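Local structure of transcriptional activator, putative (Pyrococcus furiosus, 1RTW) at residues Glu37-Leu40 with Val41-Tyr45; Ala135-Trp138 with Val139-Leu143; Gly180-Glu183 with Lys184-Arg188. The protein is of unproven function, named a putative transcriptional activator, and belongs to the all-helical TENA/THI-4/PQQC family, with four chains in its assembly. All coordinates share one frame; numbering follows the deposited sequence.

Contact 1 (Glu37-Leu40 with Val41-Tyr45); sequences EKWL and VNDYY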
ATOM      1  N   GLU B  37     -11.339   6.475  31.897  1.00 28.29           N
ATOM      2  CA  GLU B  37     -11.709   7.354  30.795  1.00 28.10           C
ATOM      3  C   GLU B  37     -10.565   7.522  29.805  1.00 27.95           C
ATOM      4  O   GLU B  37     -10.771   7.442  28.594  1.00 29.29           O
ATOM      5  CB  GLU B  37     -12.172   8.717  31.308  1.00 27.99           C
ATOM      6  CG  GLU B  37     -12.486   9.705  30.190  1.00 32.21           C
ATOM      7  CD  GLU B  37     -13.255  10.949  30.654  1.00 37.25           C
ATOM      8  OE1 GLU B  37     -14.040  10.864  31.629  1.00 39.14           O
ATOM      9  OE2 GLU B  37     -13.092  12.010  30.012  1.00 36.34           O
ATOM     10  N   LYS B  38      -9.363   7.741  30.324  1.00 26.39           N
ATOM     11  CA  LYS B  38      -8.190   7.913  29.481  1.00 26.06           C
ATOM     12  C   LYS B  38      -7.924   6.636  28.679  1.00 23.56           C
ATOM     13  O   LYS B  38      -7.606   6.699  27.493  1.00 22.64           O
ATOM     14  CB  LYS B  38      -6.972   8.293  30.333  1.00 30.34           C
ATOM     15  CG  LYS B  38      -5.748   8.683  29.525  1.00 36.39           C
ATOM     16  CD  LYS B  38      -4.777   9.494  30.355  1.00 42.44           C
ATOM     17  CE  LYS B  38      -5.346  10.863  30.700  1.00 45.58           C
ATOM     18  NZ  LYS B  38      -5.596  11.669  29.467  1.00 49.24           N
ATOM     19  N   TRP B  39      -8.079   5.479  29.317  1.00 20.58           N
ATOM     20  CA  TRP B  39      -7.873   4.217  28.623  1.00 20.29           C
ATOM     21  C   TRP B  39      -8.910   4.052  27.518  1.00 19.34           C
ATOM     22  O   TRP B  39      -8.583   3.612  26.424  1.00 20.69           O
ATOM     23  CB  TRP B  39      -7.951   3.017  29.578  1.00 18.17           C
ATOM     24  CG  TRP B  39      -8.013   1.705  28.824  1.00 19.08           C
ATOM     25  CD1 TRP B  39      -6.961   1.018  28.285  1.00 18.39           C
ATOM     26  CD2 TRP B  39      -9.198   0.991  28.435  1.00 19.86           C
ATOM     27  NE1 TRP B  39      -7.416  -0.067  27.578  1.00 19.39           N
ATOM     28  CE2 TRP B  39      -8.783  -0.107  27.651  1.00 19.24           C
ATOM     29  CE3 TRP B  39     -10.568   1.179  28.669  1.00 18.49           C
ATOM     30  CZ2 TRP B  39      -9.698  -1.018  27.091  1.00 19.85           C
ATOM     31  CZ3 TRP B  39     -11.477   0.271  28.110  1.00 18.75           C
ATOM     32  CH2 TRP B  39     -11.036  -0.813  27.333  1.00 17.97           C
ATOM     33  N   LEU B  40     -10.154   4.415  27.822  1.00 19.01           N
ATOM     34  CA  LEU B  40     -11.268   4.307  26.890  1.00 17.67           C
ATOM     35  C   LEU B  40     -11.039   5.115  25.613  1.00 16.31           C
ATOM     36  O   LEU B  40     -11.110   4.572  24.512  1.00 16.68           O
ATOM     37  CB  LEU B  40     -12.559   4.768  27.573  1.00 18.55           C
ATOM     38  CG  LEU B  40     -13.878   4.452  26.879  1.00 17.26           C
ATOM     39  CD1 LEU B  40     -14.239   3.000  27.108  1.00 18.19           C
ATOM     40  CD2 LEU B  40     -14.964   5.345  27.416  1.00 18.27           C
ATOM     41  N   VAL B  41     -10.758   6.405  25.767  1.00 14.96           N
ATOM     42  CA  VAL B  41     -10.508   7.303  24.635  1.00 14.50           C
ATOM     43  C   VAL B  41      -9.381   6.782  23.743  1.00 14.20           C
ATOM     44  O   VAL B  41      -9.483   6.798  22.520  1.00 13.81           O
ATOM     45  CB  VAL B  41     -10.134   8.722  25.139  1.00 15.63           C
ATOM     46  CG1 VAL B  41      -9.700   9.605  24.002  1.00 14.86           C
ATOM     47  CG2 VAL B  41     -11.328   9.364  25.867  1.00 15.24           C
ATOM     48  N   ASN B  42      -8.318   6.288  24.362  1.00 13.11           N
ATOM     49  CA  ASN B  42      -7.184   5.785  23.609  1.00 13.50           C
ATOM     50  C   ASN B  42      -7.382   4.405  23.005  1.00 13.34           C
ATOM     51  O   ASN B  42      -6.914   4.134  21.900  1.00 12.54           O
ATOM     52  CB  ASN B  42      -5.920   5.838  24.455  1.00 14.23           C
ATOM     53  CG  ASN B  42      -5.415   7.242  24.631  1.00 15.67           C
ATOM     54  OD1 ASN B  42      -4.605   7.731  23.841  1.00 17.88           O
ATOM     55  ND2 ASN B  42      -5.899   7.914  25.662  1.00 18.22           N
ATOM     56  N   ASP B  43      -8.072   3.523  23.708  1.00 12.36           N
ATOM     57  CA  ASP B  43      -8.283   2.206  23.137  1.00 14.85           C
ATOM     58  C   ASP B  43      -9.296   2.267  21.997  1.00 14.40           C
ATOM     59  O   ASP B  43      -9.225   1.489  21.054  1.00 16.61           O
ATOM     60  CB  ASP B  43      -8.712   1.199  24.194  1.00 15.53           C
ATOM     61  CG  ASP B  43      -8.276  -0.207  23.845  1.00 18.07           C
ATOM     62  OD1 ASP B  43      -7.055  -0.437  23.713  1.00 16.61           O
ATOM     63  OD2 ASP B  43      -9.151  -1.080  23.686  1.00 18.14           O
ATOM     64  N   TYR B  44     -10.224   3.215  22.077  1.00 15.18           N
ATOM     65  CA  TYR B  44     -11.233   3.391  21.039  1.00 14.14           C
ATOM     66  C   TYR B  44     -10.521   3.756  19.739  1.00 14.70           C
ATOM     67  O   TYR B  44     -10.884   3.279  18.660  1.00 14.37           O
ATOM     68  CB  TYR B  44     -12.205   4.497  21.440  1.00 14.66           C
ATOM     69  CG  TYR B  44     -13.257   4.788  20.409  1.00 11.73           C
ATOM     70  CD1 TYR B  44     -14.224   3.841  20.089  1.00 14.09           C
ATOM     71  CD2 TYR B  44     -13.313   6.029  19.784  1.00 14.71           C
ATOM     72  CE1 TYR B  44     -15.231   4.124  19.176  1.00 15.18           C
ATOM     73  CE2 TYR B  44     -14.314   6.328  18.865  1.00 16.05           C
ATOM     74  CZ  TYR B  44     -15.270   5.369  18.571  1.00 15.16           C
ATOM     75  OH  TYR B  44     -16.268   5.670  17.684  1.00 20.34           O
ATOM     76  N   TYR B  45      -9.501   4.604  19.863  1.00 13.99           N
ATOM     77  CA  TYR B  45      -8.693   5.021  18.732  1.00 12.86           C
ATOM     78  C   TYR B  45      -7.921   3.807  18.210  1.00 13.60           C
ATOM     79  O   TYR B  45      -7.816   3.600  17.002  1.00 13.92           O
ATOM     80  CB  TYR B  45      -7.699   6.090  19.169  1.00 14.99           C
ATOM     81  CG  TYR B  45      -6.712   6.486  18.102  1.00 12.76           C
ATOM     82  CD1 TYR B  45      -5.387   6.038  18.142  1.00 16.22           C
ATOM     83  CD2 TYR B  45      -7.086   7.344  17.082  1.00 15.91           C
ATOM     84  CE1 TYR B  45      -4.457   6.452  17.182  1.00 16.41           C
ATOM     85  CE2 TYR B  45      -6.170   7.767  16.118  1.00 20.40           C
ATOM     86  CZ  TYR B  45      -4.861   7.318  16.172  1.00 18.57           C
ATOM     87  OH  TYR B  45      -3.982   7.747  15.201  1.00 22.35           O
TER
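Asn-42 folds back on Lys-38, one helical turn earlier, and grips its carbonyl twice. Asn-42 ND2 donates to Lys-38 O at 2.8 Å in an almost straight bond that lies in the amide plane, and Asn-42 N reaches the same Lys-38 O at 3.2 Å. The two donors come from opposite faces of the carbonyl plane, so neither displaces the other. With CG beside its own backbone N (chi1 -73°), the Asn-42 amide is turned back along the helix toward that oxygen. Its other end is used too, since OD1 accepts from the backbone N of Asp-99; the amide is thus fixed from both sides. The aliphatic CG of Lys-38 runs alongside, 3.9 Å from Asn-42 ND2.

Routine i to i+4 backbone bonds hold the remaining turn: Val-41 N to Glu-37 O, Asp-43 N to Trp-39 O and Tyr-44 N to Leu-40 O. All belong to helix 33-60, a long helix of the all-alpha bundle of the TENA/THI-4/PQQC family.

Packing centres on Trp-39 and Asp-43. Asp-43 CB sits over one face of the indole in a CH-pi contact, 4.0 Å from the centroid of the Trp-39 five-membered ring. Its carboxylate runs on past the rim, OD2 3.4 Å from Trp-39 CZ2, the carboxylate and ring planes only 21° apart. The indole N-H is engaged by Tyr-132 OH, which pins the ring's rotation, while Phe-22 and Trp-156 pack around it. A phosphate ion, probably from the crystallisation liquor, lies about 5 Å from the Asp-43 side chain and may mark a pocket. On another side of the helix, Val-41 CG2 rests 3.4 Å from Glu-37 O, and Tyr-44 OH bonds Glu-84 OE2.

Contact 2 (Ala135-Trp138 with Val139-Leu143); sequences AWKW and VRENL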
ATOM      1  N   ALA B 135      -5.223 -10.892  29.249  1.00 28.63           N
ATOM      2  CA  ALA B 135      -5.368  -9.805  30.219  1.00 28.09           C
ATOM      3  C   ALA B 135      -6.761  -9.723  30.813  1.00 28.90           C
ATOM      4  O   ALA B 135      -6.923  -9.663  32.029  1.00 32.06           O
ATOM      5  CB  ALA B 135      -4.998  -8.481  29.581  1.00 24.30           C
ATOM      6  N   TRP B 136      -7.766  -9.726  29.947  1.00 28.54           N
ATOM      7  CA  TRP B 136      -9.141  -9.646  30.394  1.00 26.74           C
ATOM      8  C   TRP B 136      -9.601 -10.953  31.031  1.00 27.52           C
ATOM      9  O   TRP B 136     -10.521 -10.962  31.845  1.00 26.43           O
ATOM     10  CB  TRP B 136     -10.039  -9.193  29.244  1.00 23.92           C
ATOM     11  CG  TRP B 136      -9.712  -7.784  28.854  1.00 23.87           C
ATOM     12  CD1 TRP B 136      -8.935  -7.379  27.801  1.00 23.43           C
ATOM     13  CD2 TRP B 136     -10.058  -6.597  29.575  1.00 21.70           C
ATOM     14  NE1 TRP B 136      -8.773  -6.020  27.828  1.00 20.12           N
ATOM     15  CE2 TRP B 136      -9.447  -5.515  28.898  1.00 21.44           C
ATOM     16  CE3 TRP B 136     -10.820  -6.344  30.718  1.00 21.77           C
ATOM     17  CZ2 TRP B 136      -9.574  -4.196  29.346  1.00 21.48           C
ATOM     18  CZ3 TRP B 136     -10.942  -5.032  31.159  1.00 21.23           C
ATOM     19  CH2 TRP B 136     -10.326  -3.976  30.468  1.00 21.59           C
ATOM     20  N   LYS B 137      -8.927 -12.048  30.697  1.00 29.38           N
ATOM     21  CA  LYS B 137      -9.258 -13.341  31.285  1.00 31.75           C
ATOM     22  C   LYS B 137      -8.757 -13.278  32.730  1.00 32.80           C
ATOM     23  O   LYS B 137      -9.443 -13.718  33.655  1.00 33.08           O
ATOM     24  CB  LYS B 137      -8.570 -14.475  30.521  1.00 34.84           C
ATOM     25  CG  LYS B 137      -9.230 -15.832  30.698  1.00 37.66           C
ATOM     26  CD  LYS B 137      -8.774 -16.830  29.641  1.00 39.83           C
ATOM     27  CE  LYS B 137      -7.274 -17.089  29.705  1.00 41.93           C
ATOM     28  NZ  LYS B 137      -6.830 -18.052  28.657  1.00 42.35           N
ATOM     29  N   TRP B 138      -7.581 -12.678  32.916  1.00 31.64           N
ATOM     30  CA  TRP B 138      -7.005 -12.521  34.241  1.00 30.58           C
ATOM     31  C   TRP B 138      -7.960 -11.695  35.092  1.00 31.17           C
ATOM     32  O   TRP B 138      -8.220 -12.023  36.248  1.00 31.55           O
ATOM     33  CB  TRP B 138      -5.655 -11.809  34.176  1.00 29.82           C
ATOM     34  CG  TRP B 138      -4.961 -11.750  35.520  1.00 31.16           C
ATOM     35  CD1 TRP B 138      -4.050 -12.639  36.007  1.00 30.60           C
ATOM     36  CD2 TRP B 138      -5.164 -10.779  36.557  1.00 30.75           C
ATOM     37  NE1 TRP B 138      -3.676 -12.290  37.283  1.00 32.02           N
ATOM     38  CE2 TRP B 138      -4.345 -11.155  37.644  1.00 31.93           C
ATOM     39  CE3 TRP B 138      -5.962  -9.635  36.674  1.00 30.96           C
ATOM     40  CZ2 TRP B 138      -4.296 -10.417  38.837  1.00 33.75           C
ATOM     41  CZ3 TRP B 138      -5.914  -8.903  37.862  1.00 32.92           C
ATOM     42  CH2 TRP B 138      -5.086  -9.303  38.929  1.00 32.77           C
ATOM     43  N   VAL B 139      -8.469 -10.614  34.511  1.00 31.56           N
ATOM     44  CA  VAL B 139      -9.397  -9.744  35.213  1.00 31.76           C
ATOM     45  C   VAL B 139     -10.667 -10.483  35.634  1.00 34.34           C
ATOM     46  O   VAL B 139     -11.105 -10.355  36.774  1.00 34.66           O
ATOM     47  CB  VAL B 139      -9.748  -8.504  34.370  1.00 29.03           C
ATOM     48  CG1 VAL B 139     -10.858  -7.716  35.030  1.00 28.15           C
ATOM     49  CG2 VAL B 139      -8.523  -7.620  34.218  1.00 27.31           C
ATOM     50  N   ARG B 140     -11.241 -11.277  34.734  1.00 37.00           N
ATOM     51  CA  ARG B 140     -12.458 -12.020  35.054  1.00 40.09           C
ATOM     52  C   ARG B 140     -12.217 -13.007  36.195  1.00 39.76           C
ATOM     53  O   ARG B 140     -13.092 -13.226  37.036  1.00 38.45           O
ATOM     54  CB  ARG B 140     -12.973 -12.788  33.833  1.00 43.15           C
ATOM     55  CG  ARG B 140     -14.261 -13.568  34.106  1.00 47.72           C
ATOM     56  CD  ARG B 140     -14.619 -14.508  32.962  1.00 51.42           C
ATOM     57  NE  ARG B 140     -13.544 -15.460  32.672  1.00 56.00           N
ATOM     58  CZ  ARG B 140     -13.462 -16.190  31.563  1.00 58.06           C
ATOM     59  NH1 ARG B 140     -14.394 -16.089  30.623  1.00 60.35           N
ATOM     60  NH2 ARG B 140     -12.441 -17.019  31.385  1.00 57.69           N
ATOM     61  N   GLU B 141     -11.005 -13.547  36.239  1.00 40.59           N
ATOM     62  CA  GLU B 141     -10.612 -14.528  37.235  1.00 41.66           C
ATOM     63  C   GLU B 141     -10.122 -13.973  38.564  1.00 42.31           C
ATOM     64  O   GLU B 141      -9.876 -14.734  39.495  1.00 42.98           O
ATOM     65  CB  GLU B 141      -9.570 -15.467  36.637  1.00 42.70           C
ATOM     66  CG  GLU B 141     -10.126 -16.291  35.479  1.00 46.49           C
ATOM     67  CD  GLU B 141      -9.057 -16.984  34.646  1.00 49.59           C
ATOM     68  OE1 GLU B 141      -7.849 -16.825  34.929  1.00 50.54           O
ATOM     69  OE2 GLU B 141      -9.434 -17.693  33.688  1.00 51.66           O
ATOM     70  N   ASN B 142      -9.958 -12.659  38.656  1.00 42.32           N
ATOM     71  CA  ASN B 142      -9.512 -12.058  39.905  1.00 43.24           C
ATOM     72  C   ASN B 142     -10.469 -10.963  40.355  1.00 43.39           C
ATOM     73  O   ASN B 142     -10.176 -10.197  41.274  1.00 42.92           O
ATOM     74  CB  ASN B 142      -8.076 -11.536  39.782  1.00 43.10           C
ATOM     75  CG  ASN B 142      -7.044 -12.654  39.856  1.00 44.71           C
ATOM     76  OD1 ASN B 142      -6.592 -13.030  40.941  1.00 43.42           O
ATOM     77  ND2 ASN B 142      -6.680 -13.202  38.700  1.00 45.38           N
ATOM     78  N   LEU B 143     -11.641 -10.952  39.732  1.00 43.77           N
ATOM     79  CA  LEU B 143     -12.691  -9.985  40.020  1.00 48.01           C
ATOM     80  C   LEU B 143     -13.327 -10.270  41.386  1.00 52.71           C
ATOM     81  O   LEU B 143     -13.997 -11.295  41.560  1.00 51.45           O
ATOM     82  CB  LEU B 143     -13.755 -10.062  38.919  1.00 43.75           C
ATOM     83  CG  LEU B 143     -14.716  -8.898  38.693  1.00 41.93           C
ATOM     84  CD1 LEU B 143     -13.941  -7.646  38.324  1.00 40.54           C
ATOM     85  CD2 LEU B 143     -15.688  -9.261  37.583  1.00 41.78           C
TER
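The last turns of helix 118-142, where the helix gives way to a loop, bring Asn-142 back over the indole of Trp-138. The Asn-142 amide stacks on one face of the ring, with the two planes 18° apart. ND2 lies above the middle of the indole, 3.3 Å from Trp-138 CE2, and CB of Asn-142 makes a CH-pi contact 3.9 Å from the centroid of the Trp-138 six-membered ring. The same ND2 donates to Trp-138 O at 3.1 Å, nearly straight and in the amide plane; CG beside the backbone N (chi1 -77°) turns the amide back to that carbonyl.

Val-139 CG2 packs between two tryptophans, 4.1 Å from Trp-138 CE3 and 4.4 Å from Trp-136 CE3. Beyond them, helix 21-28 meets Trp-136 through Met-26 and Trp-138 through Ala-27.

On the solvent side, Lys-137 CG lies 3.5 Å from both Arg-140 NH2 and Glu-141 OE2. Glu-141 OE2 stands at the edge of the Arg-140 guanidinium, in its plane, in a long salt bridge with NH2, whereas Lys-137 NZ pairs with Glu-134. The Arg-140 to Glu-141 pair is therefore loose, while Asn-142 ND2 both bonds the Trp-138 carbonyl near the helix end and stacks on its ring; the amide lies flat on the indole, so its N-H bonds run along the ring face rather than into it.

Contact 3 (Gly180-Glu183 with Lys184-Arg188); sequences GEFE and KERAR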
ATOM      1  N   GLY B 180      10.235 -20.505   6.000  1.00 52.14           N
ATOM      2  CA  GLY B 180      11.550 -20.832   6.515  1.00 53.60           C
ATOM      3  C   GLY B 180      11.811 -20.173   7.856  1.00 53.73           C
ATOM      4  O   GLY B 180      10.904 -19.582   8.449  1.00 52.67           O
ATOM      5  N   GLU B 181      13.058 -20.251   8.316  1.00 54.20           N
ATOM      6  CA  GLU B 181      13.457 -19.658   9.590  1.00 52.89           C
ATOM      7  C   GLU B 181      13.791 -18.173   9.483  1.00 49.70           C
ATOM      8  O   GLU B 181      13.714 -17.459  10.481  1.00 48.61           O
ATOM      9  CB  GLU B 181      14.624 -20.433  10.213  1.00 55.48           C
ATOM     10  CG  GLU B 181      14.210 -21.452  11.279  1.00 61.46           C
ATOM     11  CD  GLU B 181      13.189 -22.484  10.793  1.00 65.44           C
ATOM     12  OE1 GLU B 181      12.263 -22.795  11.570  1.00 67.15           O
ATOM     13  OE2 GLU B 181      13.311 -22.995   9.655  1.00 66.76           O
ATOM     14  N   PHE B 182      14.176 -17.715   8.292  1.00 46.55           N
ATOM     15  CA  PHE B 182      14.485 -16.296   8.089  1.00 45.39           C
ATOM     16  C   PHE B 182      13.206 -15.477   8.246  1.00 45.59           C
ATOM     17  O   PHE B 182      13.155 -14.501   9.001  1.00 45.90           O
ATOM     18  CB  PHE B 182      15.053 -16.034   6.688  1.00 43.23           C
ATOM     19  CG  PHE B 182      15.090 -14.565   6.311  1.00 40.75           C
ATOM     20  CD1 PHE B 182      15.950 -13.684   6.963  1.00 39.49           C
ATOM     21  CD2 PHE B 182      14.244 -14.060   5.326  1.00 40.14           C
ATOM     22  CE1 PHE B 182      15.969 -12.321   6.643  1.00 39.81           C
ATOM     23  CE2 PHE B 182      14.257 -12.699   4.998  1.00 40.92           C
ATOM     24  CZ  PHE B 182      15.121 -11.829   5.659  1.00 39.23           C
ATOM     25  N   GLU B 183      12.176 -15.898   7.519  1.00 45.56           N
ATOM     26  CA  GLU B 183      10.891 -15.226   7.528  1.00 44.57           C
ATOM     27  C   GLU B 183      10.175 -15.427   8.856  1.00 43.55           C
ATOM     28  O   GLU B 183       9.413 -14.562   9.292  1.00 43.32           O
ATOM     29  CB  GLU B 183      10.046 -15.703   6.347  1.00 46.38           C
ATOM     30  CG  GLU B 183       9.014 -14.690   5.856  1.00 50.23           C
ATOM     31  CD  GLU B 183       9.617 -13.332   5.490  1.00 51.78           C
ATOM     32  OE1 GLU B 183       9.304 -12.333   6.177  1.00 53.74           O
ATOM     33  OE2 GLU B 183      10.385 -13.254   4.508  1.00 50.68           O
ATOM     34  N   LYS B 184      10.432 -16.555   9.511  1.00 42.44           N
ATOM     35  CA  LYS B 184       9.826 -16.813  10.809  1.00 42.21           C
ATOM     36  C   LYS B 184      10.422 -15.846  11.822  1.00 42.33           C
ATOM     37  O   LYS B 184       9.703 -15.314  12.666  1.00 42.06           O
ATOM     38  CB  LYS B 184      10.058 -18.253  11.271  1.00 44.53           C
ATOM     39  CG  LYS B 184       9.023 -19.243  10.772  1.00 46.53           C
ATOM     40  CD  LYS B 184       9.253 -20.634  11.346  1.00 48.96           C
ATOM     41  CE  LYS B 184       8.284 -21.631  10.732  1.00 50.00           C
ATOM     42  NZ  LYS B 184       8.354 -22.998  11.325  1.00 51.86           N
ATOM     43  N   GLU B 185      11.729 -15.603  11.718  1.00 43.08           N
ATOM     44  CA  GLU B 185      12.423 -14.688  12.625  1.00 44.43           C
ATOM     45  C   GLU B 185      11.891 -13.266  12.505  1.00 43.91           C
ATOM     46  O   GLU B 185      11.821 -12.539  13.494  1.00 41.73           O
ATOM     47  CB  GLU B 185      13.936 -14.697  12.378  1.00 46.25           C
ATOM     48  CG  GLU B 185      14.724 -15.634  13.293  1.00 49.48           C
ATOM     49  CD  GLU B 185      14.648 -15.255  14.772  1.00 50.65           C
ATOM     50  OE1 GLU B 185      14.685 -14.050  15.109  1.00 50.66           O
ATOM     51  OE2 GLU B 185      14.572 -16.179  15.608  1.00 50.97           O
ATOM     52  N   ARG B 186      11.543 -12.871  11.283  1.00 46.34           N
ATOM     53  CA  ARG B 186      10.994 -11.542  11.028  1.00 48.01           C
ATOM     54  C   ARG B 186       9.702 -11.421  11.835  1.00 42.34           C
ATOM     55  O   ARG B 186       9.487 -10.436  12.538  1.00 38.01           O
ATOM     56  CB  ARG B 186      10.695 -11.363   9.537  1.00 58.65           C
ATOM     57  CG  ARG B 186      11.918 -11.162   8.651  1.00 72.14           C
ATOM     58  CD  ARG B 186      12.098  -9.695   8.285  1.00 83.10           C
ATOM     59  NE  ARG B 186      13.224  -9.496   7.376  1.00 95.21           N
ATOM     60  CZ  ARG B 186      13.519  -8.344   6.778  1.00102.65           C
ATOM     61  NH1 ARG B 186      12.772  -7.266   6.984  1.00107.53           N
ATOM     62  NH2 ARG B 186      14.572  -8.269   5.973  1.00107.68           N
ATOM     63  N   ALA B 187       8.874 -12.460  11.758  1.00 36.84           N
ATOM     64  CA  ALA B 187       7.617 -12.501  12.486  1.00 34.06           C
ATOM     65  C   ALA B 187       7.882 -12.547  13.982  1.00 32.77           C
ATOM     66  O   ALA B 187       7.174 -11.905  14.749  1.00 34.77           O
ATOM     67  CB  ALA B 187       6.796 -13.704  12.057  1.00 31.97           C
ATOM     68  N   ARG B 188       8.885 -13.319  14.401  1.00 31.31           N
ATOM     69  CA  ARG B 188       9.217 -13.401  15.824  1.00 30.76           C
ATOM     70  C   ARG B 188       9.501 -11.999  16.354  1.00 28.92           C
ATOM     71  O   ARG B 188       9.046 -11.634  17.443  1.00 26.96           O
ATOM     72  CB  ARG B 188      10.432 -14.307  16.070  1.00 32.51           C
ATOM     73  CG  ARG B 188      10.196 -15.779  15.757  1.00 35.72           C
ATOM     74  CD  ARG B 188      11.421 -16.632  16.096  1.00 40.98           C
ATOM     75  NE  ARG B 188      11.443 -17.908  15.376  1.00 44.23           N
ATOM     76  CZ  ARG B 188      10.819 -19.017  15.772  1.00 46.64           C
ATOM     77  NH1 ARG B 188      10.116 -19.025  16.897  1.00 47.97           N
ATOM     78  NH2 ARG B 188      10.872 -20.115  15.025  1.00 48.29           N
TER
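Lys-184 lies along the opening of helix 181-201, the last helix of this all-alpha fold, and its methylenes pass in front of the carbonyl oxygen of Gly-180. CB is 3.2 Å from Gly-180 O and CG closer still, at 3.0 Å. CD is still 3.5 Å from Gly-180 O and also meets Glu-181 OE1; CE has drawn off to 4.0 Å from Gly-180 O. At the tip, NZ forms a long salt bridge with Glu-181 OE1, 3.9 Å away, and a second, weak ion pair with Glu-177. CG stands beside the backbone N (chi1 -87°), and the chain beyond is fully extended, which carries the ammonium back alongside the first turn, side by side with Glu-181.

The backbone of this turn starts with a bent bond from Lys-184 N to Gly-180 O, its donor above the carbonyl plane. Glu-185, Arg-186 and Ala-187 continue the i to i+4 series, donating to Glu-181, Phe-182 and Glu-183.

Arg-186 runs alongside Phe-182, pointing the same way. Its CG lies over one face of the phenyl, yet the guanidinium does not stack: the two planes are 80° apart, and Phe-182 CZ meets the guanidinium at its edge. A lysine of the second subunit, Lys-178, makes a cation-pi contact with this ring. Glu-183 serves the same interface, OE2 bonding His-179 NE2 of the second subunit, with OE1 weakly bound to Ser-117 OG. One turn on from Glu-183, Ala-187 packs on Leu-119 and Thr-123 of helix 118-142, joining the turn to its own bundle.

Arg-188 bridges to Glu-5 through NH1, and its NE lies 3.6 Å from Glu-185 OE2 in a salt bridge that spans about one turn (i to i+3). Nearest to the phenyl tip is Arg-186 NE, 3.5 Å from Phe-182 CZ.

The three contacts follow one another along the chain, each a short run of a different helix: contact 1 in helix 33-60, contact 2 at the end of helix 118-142, contact 3 at the start of helix 181-201. Contacts 1 and 2 have centres about 19 Å apart but touch, Trp-39 CZ2 lying 3.9 Å from Trp-136 CZ2, so two helices distant in sequence share one aromatic layer, which Trp-156 also joins. Contact 3 is remote, its centre about 33 Å from that of contact 1 and on the opposite side of the chain's centre. The first two thus join two helices of the bundle through their aromatic side chains, while the third, on the surface, meets a second subunit.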